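Long-range contacts in cytosine-specific methyltransferase (Escherichia coli O157:H7 EDL933, PDB 3G7U), which probably methylates cytosine in DNA at carbon 5, taking the methyl group from S-adenosyl-L-methionine: residues G199-N207 and I252-H260; S280-C291 and V308-I319. All coordinates share one frame; numbering follows the deposited sequence.

Interaction 1 of 2, residues G199-N207 and I252-H260; sequences GLPDIIDAN and ISGCTGTLH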
loop_
_atom_site.group_PDB
_atom_site.type_symbol
_atom_site.label_atom_id
_atom_site.label_comp_id
_atom_site.label_asym_id
_atom_site.label_seq_id
_atom_site.Cartn_x
_atom_site.Cartn_y
_atom_site.Cartn_z
ATOM N N GLY A 199 -20.065 -2.831 9.949
ATOM C CA GLY A 199 -20.730 -1.507 10.038
ATOM C C GLY A 199 -20.929 -0.767 8.721
ATOM O O GLY A 199 -21.491 0.329 8.688
ATOM N N LEU A 200 -20.487 -1.371 7.624
ATOM C CA LEU A 200 -20.688 -0.793 6.304
ATOM C C LEU A 200 -22.149 -0.984 5.871
ATOM O O LEU A 200 -22.826 -1.912 6.359
ATOM C CB LEU A 200 -19.719 -1.452 5.298
ATOM C CG LEU A 200 -18.214 -1.097 5.399
ATOM C CD1 LEU A 200 -17.386 -2.050 4.547
ATOM C CD2 LEU A 200 -17.913 0.345 4.968
ATOM N N PRO A 201 -22.648 -0.131 4.942
ATOM C CA PRO A 201 -24.050 -0.289 4.521
ATOM C C PRO A 201 -24.387 -1.626 3.859
ATOM O O PRO A 201 -23.621 -2.125 3.025
ATOM C CB PRO A 201 -24.288 0.882 3.559
ATOM C CG PRO A 201 -22.927 1.385 3.168
ATOM C CD PRO A 201 -21.999 1.054 4.339
ATOM N N ASP A 202 -25.537 -2.201 4.227
ATOM C CA ASP A 202 -26.008 -3.433 3.584
ATOM C C ASP A 202 -26.670 -3.185 2.236
ATOM O O ASP A 202 -26.772 -4.100 1.405
ATOM C CB ASP A 202 -27.018 -4.161 4.497
ATOM C CG ASP A 202 -26.334 -4.990 5.572
ATOM O OD1 ASP A 202 -25.348 -5.710 5.258
ATOM O OD2 ASP A 202 -26.773 -4.908 6.740
ATOM N N ILE A 203 -27.172 -1.965 2.053
ATOM C CA ILE A 203 -27.786 -1.550 0.793
ATOM C C ILE A 203 -26.897 -0.522 0.123
ATOM O O ILE A 203 -26.638 0.544 0.692
ATOM C CB ILE A 203 -29.187 -0.914 0.988
ATOM C CG1 ILE A 203 -30.132 -1.824 1.788
ATOM C CG2 ILE A 203 -29.786 -0.489 -0.363
ATOM C CD1 ILE A 203 -30.421 -3.151 1.164
ATOM N N ILE A 204 -26.433 -0.817 -1.093
ATOM C CA ILE A 204 -25.526 0.146 -1.733
ATOM C C ILE A 204 -25.994 0.449 -3.156
ATOM O O ILE A 204 -26.823 -0.263 -3.701
ATOM C CB ILE A 204 -24.059 -0.405 -1.800
ATOM C CG1 ILE A 204 -24.070 -1.799 -2.464
ATOM C CG2 ILE A 204 -23.409 -0.408 -0.413
ATOM C CD1 ILE A 204 -22.731 -2.385 -2.550
ATOM N N ASP A 205 -25.506 1.561 -3.707
ATOM C CA ASP A 205 -25.790 1.952 -5.081
ATOM C C ASP A 205 -25.012 1.021 -6.011
ATOM O O ASP A 205 -23.795 1.173 -6.179
ATOM C CB ASP A 205 -25.277 3.390 -5.304
ATOM C CG ASP A 205 -25.471 3.883 -6.737
ATOM O OD1 ASP A 205 -26.114 3.221 -7.595
ATOM O OD2 ASP A 205 -25.019 4.994 -6.996
ATOM N N ALA A 206 -25.723 0.122 -6.641
ATOM C CA ALA A 206 -25.150 -0.748 -7.653
ATOM C C ALA A 206 -25.338 -0.134 -9.046
ATOM O O ALA A 206 -26.454 -0.013 -9.569
ATOM C CB ALA A 206 -25.766 -2.135 -7.548
ATOM N N ASN A 207 -24.242 0.308 -9.620
ATOM C CA ASN A 207 -24.246 0.850 -10.952
ATOM C C ASN A 207 -23.208 0.191 -11.864
ATOM O O ASN A 207 -22.631 -0.816 -11.525
ATOM C CB ASN A 207 -24.043 2.344 -10.907
ATOM C CG ASN A 207 -22.839 2.726 -10.137
ATOM O OD1 ASN A 207 -21.737 2.489 -10.553
ATOM N ND2 ASN A 207 -23.046 3.286 -8.994
ATOM N N ILE A 252 -18.330 8.013 4.758
ATOM C CA ILE A 252 -17.094 7.660 4.030
ATOM C C ILE A 252 -17.402 7.412 2.534
ATOM O O ILE A 252 -18.549 7.200 2.159
ATOM C CB ILE A 252 -16.409 6.462 4.646
ATOM C CG1 ILE A 252 -17.201 5.165 4.357
ATOM C CG2 ILE A 252 -16.132 6.648 6.204
ATOM C CD1 ILE A 252 -16.564 3.913 4.898
ATOM N N SER A 253 -16.369 7.502 1.684
ATOM C CA SER A 253 -16.525 7.391 0.222
ATOM C C SER A 253 -16.328 5.929 -0.181
ATOM O O SER A 253 -15.891 5.114 0.636
ATOM C CB SER A 253 -15.500 8.278 -0.508
ATOM O OG SER A 253 -14.161 7.872 -0.194
ATOM N N GLY A 254 -16.680 5.615 -1.432
ATOM C CA GLY A 254 -16.349 4.340 -2.076
ATOM C C GLY A 254 -17.317 3.215 -1.856
ATOM O O GLY A 254 -16.984 2.061 -2.137
ATOM N N CYS A 255 -18.523 3.515 -1.370
ATOM C CA CYS A 255 -19.493 2.469 -1.109
ATOM C C CYS A 255 -20.386 2.291 -2.353
ATOM O O CYS A 255 -21.586 2.496 -2.310
ATOM C CB CYS A 255 -20.334 2.788 0.134
ATOM S SG CYS A 255 -19.306 2.901 1.627
ATOM N N THR A 256 -19.766 1.946 -3.476
ATOM C CA THR A 256 -20.477 1.838 -4.729
ATOM C C THR A 256 -20.463 0.396 -5.205
ATOM O O THR A 256 -19.413 -0.255 -5.265
ATOM C CB THR A 256 -19.918 2.815 -5.825
ATOM O OG1 THR A 256 -20.068 2.268 -7.149
ATOM C CG2 THR A 256 -18.518 3.191 -5.570
ATOM N N GLY A 257 -21.651 -0.101 -5.516
ATOM C CA GLY A 257 -21.766 -1.470 -5.958
ATOM C C GLY A 257 -21.716 -1.602 -7.461
ATOM O O GLY A 257 -21.634 -0.620 -8.173
ATOM N N THR A 258 -21.747 -2.845 -7.924
ATOM C CA THR A 258 -21.778 -3.175 -9.341
ATOM C C THR A 258 -23.134 -3.822 -9.615
ATOM O O THR A 258 -23.607 -4.659 -8.841
ATOM C CB THR A 258 -20.623 -4.115 -9.677
ATOM O OG1 THR A 258 -19.385 -3.445 -9.458
ATOM C CG2 THR A 258 -20.670 -4.571 -11.155
ATOM N N LEU A 259 -23.794 -3.412 -10.691
ATOM C CA LEU A 259 -25.014 -4.071 -11.100
ATOM C C LEU A 259 -24.757 -5.450 -11.752
ATOM O O LEU A 259 -24.071 -5.517 -12.782
ATOM C CB LEU A 259 -25.772 -3.148 -12.058
ATOM C CG LEU A 259 -27.126 -3.613 -12.551
ATOM C CD1 LEU A 259 -28.116 -3.715 -11.396
ATOM C CD2 LEU A 259 -27.605 -2.626 -13.651
ATOM N N HIS A 260 -25.323 -6.503 -11.167
ATOM C CA HIS A 260 -25.218 -7.874 -11.692
ATOM C C HIS A 260 -26.569 -8.356 -12.240
ATOM O O HIS A 260 -27.614 -8.058 -11.667
ATOM C CB HIS A 260 -24.785 -8.873 -10.591
ATOM C CG HIS A 260 -23.493 -8.526 -9.908
ATOM N ND1 HIS A 260 -22.301 -8.423 -10.584
ATOM C CD2 HIS A 260 -23.204 -8.300 -8.603
ATOM C CE1 HIS A 260 -21.328 -8.139 -9.735
ATOM N NE2 HIS A 260 -21.852 -8.047 -8.522
HETATM O O HOH W 1 -24.071 3.463 -1.997
#
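Leu-200 meets Ile-252 at the head of a two-stranded parallel sheet, strands 205-207 and 256-258, which illustrates how backbone bonds and an apolar lead-in can build a small pairing apart from the main sheet. CD2 of Leu-200 lies 3.8 Å from CD1 of Ile-252, the side chains crossing at about a right angle, and CG of Pro-201 rests 4.2 Å from SG of Cys-255. At Ile-204, CG1 stands between the backbone N and the carbonyl carbon (chi1 53°), and the extended chain beyond it lays CD1 3.7 Å from CA of Gly-257, where no side chain intervenes. A water links the two segments, accepting from Asp-205 N and donating to Cys-255 O, an atom also bound by Ser-214. Asp-205 O receives the N-H of Gly-257, whose own O takes Asn-207 N at 3.1 Å; Gly-257 thus straddles Ala-206, whose CB packs 3.6 Å from Thr-258 O. The side chains of Asn-207 and Thr-256 also cross at about a right angle, with Lys-340 NZ bonded to OD1 of the first and OG1 of the second. Finally, Asn-207 O accepts from Leu-259 N at 3.0 Å, with a CA-H...O contact from Thr-258 beside it.

Interaction 2 of 2, residues S280-C291 and V308-I319; sequences SRSTRLDPNGFC and VRPIHPYHPRVI
Arg-284 and Ile-311 form a single backbone bridge between two irregular segments that run roughly the same way there, with Ile-311 N donating to Thr-283 O at 3.0 Å and Leu-285 N to Ile-311 O at 2.9 Å. The Arg-284 side chain holds the two segments together by gripping backbone carbonyls. Its CG is turned away from the backbone N (chi1 171°) and the chain then bends at chi3, -95°, which brings the guanidinium among the carbonyls of residues 312-315. NE bonds His-312 O at 2.7 Å, slightly out of the guanidinium plane, while NH2 makes weaker bonds to the same oxygen and to His-315 O. Pro-313 O lies 3.2 Å above one face, near NE but at a poor angle for bonding. A water carries NH2 onward to Tyr-314 O, and Leu-271 O takes NH1, so several carbonyls fix the group's rotation. Two residues earlier, Ser-282 OG donates to Arg-309 O at 2.6 Å, in the carbonyl plane. Leu-285 adds apolar contacts: its CD1 meets CG2 of Ile-319 at 3.8 Å at about a right angle, while its CG lies against CB of Pro-310. Leu-285 O is buried without a polar partner, with CB of Pro-313 3.4 Å away. Pro-287, in the type I turn from Asp-286 to Gly-289, where Asp-286 OD1 accepts from Asn-288 N as an Asx turn, slides past Pro-313 and sets its CB beside the phenol end of Tyr-314. Leu-285 and Ile-319 pack on Leu-327 of helix 321-328, Ser-280 touches helix 262-269, Pro-287 and Tyr-314 reach Lys-194 of helix 193-196, and Cys-291 is bonded to the loop between strands 143-152 and 163-171.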
loop_
_atom_site.group_PDB
_atom_site.type_symbol
_atom_site.label_atom_id
_atom_site.label_comp_id
_atom_site.label_asym_id
_atom_site.label_seq_id
_atom_site.Cartn_x
_atom_site.Cartn_y
_atom_site.Cartn_z
ATOM N N SER A 280 -17.203 -17.185 -13.367
ATOM C CA SER A 280 -16.502 -15.885 -13.326
ATOM C C SER A 280 -15.114 -15.961 -12.694
ATOM O O SER A 280 -14.302 -15.042 -12.853
ATOM C CB SER A 280 -17.342 -14.819 -12.606
ATOM O OG SER A 280 -17.362 -15.017 -11.200
ATOM N N ARG A 281 -14.861 -17.054 -11.972
ATOM C CA ARG A 281 -13.612 -17.273 -11.205
ATOM C C ARG A 281 -13.453 -16.388 -9.964
ATOM O O ARG A 281 -12.415 -16.416 -9.303
ATOM C CB ARG A 281 -12.359 -17.238 -12.089
ATOM C CG ARG A 281 -11.845 -18.609 -12.470
ATOM C CD ARG A 281 -10.540 -18.507 -13.247
ATOM N NE ARG A 281 -10.775 -18.437 -14.690
ATOM C CZ ARG A 281 -10.796 -17.320 -15.418
ATOM N NH1 ARG A 281 -11.015 -17.403 -16.727
ATOM N NH2 ARG A 281 -10.597 -16.127 -14.855
ATOM N N SER A 282 -14.477 -15.601 -9.658
ATOM C CA SER A 282 -14.510 -14.849 -8.426
ATOM C C SER A 282 -14.770 -15.794 -7.263
ATOM O O SER A 282 -15.502 -16.776 -7.398
ATOM C CB SER A 282 -15.593 -13.774 -8.499
ATOM O OG SER A 282 -15.124 -12.577 -9.107
ATOM N N THR A 283 -14.172 -15.489 -6.116
ATOM C CA THR A 283 -14.271 -16.357 -4.972
ATOM C C THR A 283 -14.988 -15.653 -3.869
ATOM O O THR A 283 -14.667 -14.507 -3.550
ATOM C CB THR A 283 -12.865 -16.777 -4.451
ATOM O OG1 THR A 283 -12.150 -17.441 -5.495
ATOM C CG2 THR A 283 -12.977 -17.690 -3.259
ATOM N N ARG A 284 -15.959 -16.323 -3.264
ATOM C CA ARG A 284 -16.607 -15.768 -2.086
ATOM C C ARG A 284 -15.680 -15.750 -0.881
ATOM O O ARG A 284 -15.032 -16.755 -0.562
ATOM C CB ARG A 284 -17.929 -16.486 -1.783
ATOM C CG ARG A 284 -18.576 -16.127 -0.459
ATOM C CD ARG A 284 -20.049 -16.443 -0.465
ATOM N NE ARG A 284 -20.857 -15.275 -0.829
ATOM C CZ ARG A 284 -22.168 -15.294 -1.017
ATOM N NH1 ARG A 284 -22.842 -16.444 -0.910
ATOM N NH2 ARG A 284 -22.806 -14.168 -1.328
ATOM N N LEU A 285 -15.615 -14.592 -0.227
ATOM C CA LEU A 285 -14.856 -14.426 1.004
ATOM C C LEU A 285 -15.447 -15.271 2.125
ATOM O O LEU A 285 -16.669 -15.430 2.231
ATOM C CB LEU A 285 -14.852 -12.969 1.455
ATOM C CG LEU A 285 -14.092 -11.988 0.535
ATOM C CD1 LEU A 285 -14.469 -10.558 0.808
ATOM C CD2 LEU A 285 -12.595 -12.170 0.744
ATOM N N ASP A 286 -14.560 -15.803 2.963
ATOM C CA ASP A 286 -14.965 -16.468 4.191
ATOM C C ASP A 286 -14.897 -15.409 5.253
ATOM O O ASP A 286 -13.829 -14.802 5.474
ATOM C CB ASP A 286 -13.998 -17.635 4.474
ATOM C CG ASP A 286 -14.287 -18.380 5.799
ATOM O OD1 ASP A 286 -15.086 -17.953 6.672
ATOM O OD2 ASP A 286 -13.627 -19.426 5.977
ATOM N N PRO A 287 -16.024 -15.174 5.943
ATOM C CA PRO A 287 -16.072 -14.129 6.970
ATOM C C PRO A 287 -15.112 -14.342 8.150
ATOM O O PRO A 287 -14.726 -13.374 8.816
ATOM C CB PRO A 287 -17.528 -14.161 7.449
ATOM C CG PRO A 287 -18.060 -15.457 7.002
ATOM C CD PRO A 287 -17.310 -15.888 5.805
ATOM N N ASN A 288 -14.764 -15.604 8.420
ATOM C CA ASN A 288 -13.800 -15.932 9.480
ATOM C C ASN A 288 -12.403 -16.214 8.923
ATOM O O ASN A 288 -11.526 -16.691 9.633
ATOM C CB ASN A 288 -14.315 -17.125 10.304
ATOM C CG ASN A 288 -15.624 -16.813 11.026
ATOM O OD1 ASN A 288 -15.741 -15.826 11.770
ATOM N ND2 ASN A 288 -16.619 -17.653 10.804
ATOM N N GLY A 289 -12.217 -15.921 7.641
ATOM C CA GLY A 289 -10.936 -16.073 6.966
ATOM C C GLY A 289 -10.408 -14.690 6.607
ATOM O O GLY A 289 -10.818 -13.714 7.194
ATOM N N PHE A 290 -9.503 -14.633 5.643
ATOM C CA PHE A 290 -8.903 -13.383 5.188
ATOM C C PHE A 290 -9.088 -13.243 3.692
ATOM O O PHE A 290 -9.400 -14.216 2.971
ATOM C CB PHE A 290 -7.398 -13.375 5.511
ATOM C CG PHE A 290 -7.080 -13.671 6.948
ATOM C CD1 PHE A 290 -7.152 -12.673 7.907
ATOM C CD2 PHE A 290 -6.712 -14.960 7.346
ATOM C CE1 PHE A 290 -6.879 -12.937 9.262
ATOM C CE2 PHE A 290 -6.436 -15.241 8.703
ATOM C CZ PHE A 290 -6.508 -14.225 9.653
ATOM N N CYS A 291 -8.857 -12.035 3.194
ATOM C CA CYS A 291 -9.001 -11.770 1.780
ATOM C C CYS A 291 -7.793 -12.364 1.058
ATOM O O CYS A 291 -6.660 -12.089 1.450
ATOM C CB CYS A 291 -9.107 -10.254 1.563
ATOM S SG CYS A 291 -9.410 -9.757 -0.133
ATOM N N VAL A 308 -9.635 -10.352 -10.768
ATOM C CA VAL A 308 -11.070 -10.546 -10.552
ATOM C C VAL A 308 -11.435 -10.131 -9.114
ATOM O O VAL A 308 -10.576 -10.169 -8.229
ATOM C CB VAL A 308 -11.499 -12.013 -10.872
ATOM C CG1 VAL A 308 -11.447 -12.912 -9.619
ATOM C CG2 VAL A 308 -12.889 -12.046 -11.540
ATOM N N ARG A 309 -12.686 -9.738 -8.876
ATOM C CA ARG A 309 -13.065 -9.187 -7.574
ATOM C C ARG A 309 -13.627 -10.259 -6.648
ATOM O O ARG A 309 -14.348 -11.131 -7.096
ATOM C CB ARG A 309 -14.071 -8.038 -7.740
ATOM C CG ARG A 309 -13.465 -6.625 -7.871
ATOM C CD ARG A 309 -12.580 -6.476 -9.110
ATOM N NE ARG A 309 -12.788 -5.214 -9.813
ATOM C CZ ARG A 309 -12.119 -4.840 -10.900
ATOM N NH1 ARG A 309 -11.178 -5.624 -11.413
ATOM N NH2 ARG A 309 -12.388 -3.676 -11.468
ATOM N N PRO A 310 -13.292 -10.197 -5.346
ATOM C CA PRO A 310 -13.913 -11.151 -4.425
ATOM C C PRO A 310 -15.413 -10.911 -4.328
ATOM O O PRO A 310 -15.888 -9.788 -4.547
ATOM C CB PRO A 310 -13.291 -10.795 -3.067
ATOM C CG PRO A 310 -12.003 -10.078 -3.434
ATOM C CD PRO A 310 -12.310 -9.332 -4.664
ATOM N N ILE A 311 -16.148 -11.963 -3.991
ATOM C CA ILE A 311 -17.583 -11.883 -3.716
ATOM C C ILE A 311 -17.772 -11.694 -2.231
ATOM O O ILE A 311 -17.075 -12.338 -1.400
ATOM C CB ILE A 311 -18.295 -13.191 -4.184
ATOM C CG1 ILE A 311 -17.961 -13.484 -5.648
ATOM C CG2 ILE A 311 -19.812 -13.173 -3.940
ATOM C CD1 ILE A 311 -18.299 -12.382 -6.608
ATOM N N HIS A 312 -18.703 -10.820 -1.877
ATOM C CA HIS A 312 -19.022 -10.538 -0.508
ATOM C C HIS A 312 -19.518 -11.824 0.196
ATOM O O HIS A 312 -20.180 -12.652 -0.456
ATOM C CB HIS A 312 -20.135 -9.508 -0.504
ATOM C CG HIS A 312 -20.328 -8.840 0.810
ATOM N ND1 HIS A 312 -21.121 -9.371 1.803
ATOM C CD2 HIS A 312 -19.821 -7.688 1.307
ATOM C CE1 HIS A 312 -21.092 -8.571 2.858
ATOM N NE2 HIS A 312 -20.324 -7.534 2.578
ATOM N N PRO A 313 -19.183 -12.001 1.488
ATOM C CA PRO A 313 -19.535 -13.271 2.164
ATOM C C PRO A 313 -21.034 -13.497 2.329
ATOM O O PRO A 313 -21.489 -14.663 2.282
ATOM C CB PRO A 313 -18.871 -13.139 3.530
ATOM C CG PRO A 313 -18.726 -11.646 3.762
ATOM C CD PRO A 313 -18.431 -11.102 2.395
ATOM N N TYR A 314 -21.776 -12.406 2.505
ATOM C CA TYR A 314 -23.213 -12.453 2.803
ATOM C C TYR A 314 -24.110 -11.982 1.642
ATOM O O TYR A 314 -25.175 -12.565 1.398
ATOM C CB TYR A 314 -23.499 -11.659 4.071
ATOM C CG TYR A 314 -22.689 -12.125 5.275
ATOM C CD1 TYR A 314 -22.603 -13.483 5.615
ATOM C CD2 TYR A 314 -22.020 -11.207 6.082
ATOM C CE1 TYR A 314 -21.865 -13.907 6.727
ATOM C CE2 TYR A 314 -21.272 -11.624 7.198
ATOM C CZ TYR A 314 -21.207 -12.965 7.509
ATOM O OH TYR A 314 -20.472 -13.358 8.613
ATOM N N HIS A 315 -23.670 -10.947 0.926
ATOM C CA HIS A 315 -24.426 -10.397 -0.197
ATOM C C HIS A 315 -24.021 -11.010 -1.511
ATOM O O HIS A 315 -22.843 -11.324 -1.739
ATOM C CB HIS A 315 -24.289 -8.859 -0.270
ATOM C CG HIS A 315 -24.716 -8.163 0.980
ATOM N ND1 HIS A 315 -25.979 -8.301 1.512
ATOM C CD2 HIS A 315 -24.048 -7.334 1.812
ATOM C CE1 HIS A 315 -26.070 -7.587 2.617
ATOM N NE2 HIS A 315 -24.907 -7.002 2.829
ATOM N N PRO A 316 -24.998 -11.182 -2.414
ATOM C CA PRO A 316 -24.696 -11.800 -3.691
ATOM C C PRO A 316 -24.081 -10.851 -4.740
ATOM O O PRO A 316 -24.674 -10.598 -5.783
ATOM C CB PRO A 316 -26.061 -12.332 -4.144
ATOM C CG PRO A 316 -27.063 -11.400 -3.519
ATOM C CD PRO A 316 -26.443 -10.886 -2.249
ATOM N N ARG A 317 -22.848 -10.388 -4.500
ATOM C CA ARG A 317 -22.279 -9.333 -5.323
ATOM C C ARG A 317 -20.757 -9.308 -5.137
ATOM O O ARG A 317 -20.260 -9.807 -4.122
ATOM C CB ARG A 317 -22.875 -7.972 -4.914
ATOM C CG ARG A 317 -22.725 -7.641 -3.438
ATOM C CD ARG A 317 -22.949 -6.160 -3.231
ATOM N NE ARG A 317 -22.855 -5.681 -1.852
ATOM C CZ ARG A 317 -21.719 -5.403 -1.193
ATOM N NH1 ARG A 317 -20.535 -5.584 -1.770
ATOM N NH2 ARG A 317 -21.774 -4.902 0.038
ATOM N N VAL A 318 -20.027 -8.701 -6.079
ATOM C CA VAL A 318 -18.621 -8.407 -5.832
ATOM C C VAL A 318 -18.523 -7.340 -4.752
ATOM O O VAL A 318 -19.498 -6.620 -4.506
ATOM C CB VAL A 318 -17.906 -7.926 -7.105
ATOM C CG1 VAL A 318 -17.944 -9.021 -8.156
ATOM C CG2 VAL A 318 -18.595 -6.701 -7.672
ATOM N N ILE A 319 -17.379 -7.260 -4.072
ATOM C CA ILE A 319 -17.169 -6.250 -3.022
ATOM C C ILE A 319 -17.046 -4.840 -3.635
ATOM O O ILE A 319 -16.756 -4.725 -4.828
ATOM C CB ILE A 319 -15.921 -6.605 -2.125
ATOM C CG1 ILE A 319 -14.629 -6.663 -2.965
ATOM C CG2 ILE A 319 -16.215 -7.940 -1.312
ATOM C CD1 ILE A 319 -13.358 -6.887 -2.095
HETATM O O HOH W 2 -25.661 -14.197 -0.839
#

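In the fold
Interaction 1 closes before interaction 2 opens, and helix 262-269 lies between them along the chain. Their centres are 14 Å apart, on the same side of the chain's centre and away from the predicted catalytic cysteine. They touch directly: Asp-202 OD1 probably bonds His-315 NE2, His-260 NE2 probably bonds Val-318 N, and Ile-204 packs on Arg-317. Both also lean on helix 321-328, through Leu-200 and Ile-252 in interaction 1 and Leu-285 and Ile-319 in interaction 2. Neither uses the seven-stranded mixed sheet. Together they tie up a region that, as in other C5-methyltransferases, probably belongs to the small domain concerned with DNA recognition.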